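Local coordinates for protein SusD homolog (Bacteroides thetaiotaomicron VPI-5482, PDB 3IV0) that belongs to the SusD family of outer-membrane proteins and probably binds sugars at the cell surface, at residues A107-D110 / K111-G114. Sequence-based numbering, arbitrary orientation.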
loop_
_atom_site.group_PDB
_atom_site.type_symbol
_atom_site.label_atom_id
_atom_site.label_comp_id
_atom_site.label_asym_id
_atom_site.label_seq_id
_atom_site.Cartn_x
_atom_site.Cartn_y
_atom_site.Cartn_z
ATOM N N ALA A 107 13.885 22.312 -4.588
ATOM C CA ALA A 107 14.322 23.712 -4.459
ATOM C C ALA A 107 15.785 23.900 -4.821
ATOM O O ALA A 107 16.189 25.044 -5.184
ATOM C CB ALA A 107 14.086 24.171 -3.034
ATOM N N GLU A 108 16.618 22.870 -4.684
ATOM C CA GLU A 108 18.074 23.049 -4.775
ATOM C C GLU A 108 18.732 22.377 -5.964
ATOM O O GLU A 108 19.844 22.765 -6.337
ATOM C CB GLU A 108 18.747 22.554 -3.504
ATOM C CG GLU A 108 18.306 23.178 -2.193
ATOM C CD GLU A 108 18.579 24.667 -2.112
ATOM O OE1 GLU A 108 19.458 25.147 -2.849
ATOM O OE2 GLU A 108 17.886 25.355 -1.348
ATOM N N ILE A 109 18.131 21.349 -6.544
ATOM C CA ILE A 109 18.827 20.533 -7.543
ATOM C C ILE A 109 19.251 21.316 -8.821
ATOM O O ILE A 109 20.224 20.935 -9.473
ATOM C CB ILE A 109 18.014 19.239 -7.931
ATOM C CG1 ILE A 109 18.943 18.226 -8.615
ATOM C CG2 ILE A 109 16.769 19.569 -8.793
ATOM C CD1 ILE A 109 18.310 16.817 -8.676
ATOM N N ASP A 110 18.532 22.377 -9.166
ATOM C CA ASP A 110 18.905 23.201 -10.339
ATOM C C ASP A 110 20.258 23.874 -10.140
ATOM O O ASP A 110 20.889 24.290 -11.126
ATOM C CB ASP A 110 17.851 24.284 -10.620
ATOM C CG ASP A 110 16.595 23.742 -11.248
ATOM O OD1 ASP A 110 16.675 22.673 -11.853
ATOM O OD2 ASP A 110 15.524 24.401 -11.150
ATOM N N LYS A 111 20.711 23.958 -8.900
ATOM C CA LYS A 111 22.038 24.519 -8.598
ATOM C C LYS A 111 23.214 23.609 -8.903
ATOM O O LYS A 111 24.352 24.079 -8.989
ATOM C CB LYS A 111 22.088 24.977 -7.148
ATOM C CG LYS A 111 21.103 26.086 -6.864
ATOM C CD LYS A 111 21.142 26.486 -5.401
ATOM C CE LYS A 111 20.075 27.538 -5.068
ATOM N NZ LYS A 111 19.978 27.758 -3.599
ATOM N N VAL A 112 22.989 22.314 -9.059
ATOM C CA VAL A 112 24.070 21.366 -9.333
ATOM C C VAL A 112 24.706 21.657 -10.702
ATOM O O VAL A 112 24.051 21.615 -11.751
ATOM C CB VAL A 112 23.567 19.924 -9.318
ATOM C CG1 VAL A 112 24.712 18.989 -9.648
ATOM C CG2 VAL A 112 22.986 19.592 -7.949
ATOM N N PRO A 113 26.003 22.011 -10.691
ATOM C CA PRO A 113 26.664 22.451 -11.916
ATOM C C PRO A 113 26.859 21.373 -12.973
ATOM O O PRO A 113 27.487 20.357 -12.730
ATOM C CB PRO A 113 28.005 23.010 -11.414
ATOM C CG PRO A 113 28.254 22.371 -10.129
ATOM C CD PRO A 113 26.886 22.064 -9.522
ATOM N N GLY A 114 26.260 21.606 -14.138
ATOM C CA GLY A 114 26.491 20.803 -15.337
ATOM C C GLY A 114 26.097 19.342 -15.317
ATOM O O GLY A 114 26.600 18.555 -16.125
HETATM O O HOH W 1 18.374 27.759 -0.868
#
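The side chains of E108 and K111 travel together out of the turn, joined at their ends by a salt bridge in which K111 NZ stands 2.8 Å from E108 OE1. The ammonium meets OE1 on its syn lone pair. The lysine reaches out straight, whereas E108 bends at its second torsion (chi2 -62°), a bend that brings the carboxylate alongside the lysine instead of letting it run straight on. CD and CE of K111 also lie against the bridging oxygen, each 3.3 Å from E108 OE1. A water closes the outer side of the pair: it donates to E108 OE2 at 2.5 Å and accepts only a weak bond from K111 NZ.

At the base of the two side chains the backbone forms a short 3-10 turn. K111 N donates to E108 O at 3.0 Å, and one residue further V112 N donates to I109 O at 3.1 Å. Both are i to i+3 bonds, and both donors sit above the carbonyl plane, by 42° and 59° respectively, so that neither lies on a lone pair. On the buried face V112 CG2 settles 3.4 Å from I109 O, but the two aliphatic side chains only graze, I109 CG1 to V112 CG2 being 4.3 Å. W14 touches I109, V112 and E108. I109 and V112 are thus buried, whereas K111 is exposed and shares its water with E108.

The turn follows helix 93-108 and leads towards helix 117-142, whose R120 hydrogen-bonds to the carbonyl oxygens of I109 and V112. From the same helix K124 forms a salt bridge with D110 OD1, while F123 packs on I109, tying this peripheral connection to the helix that follows it.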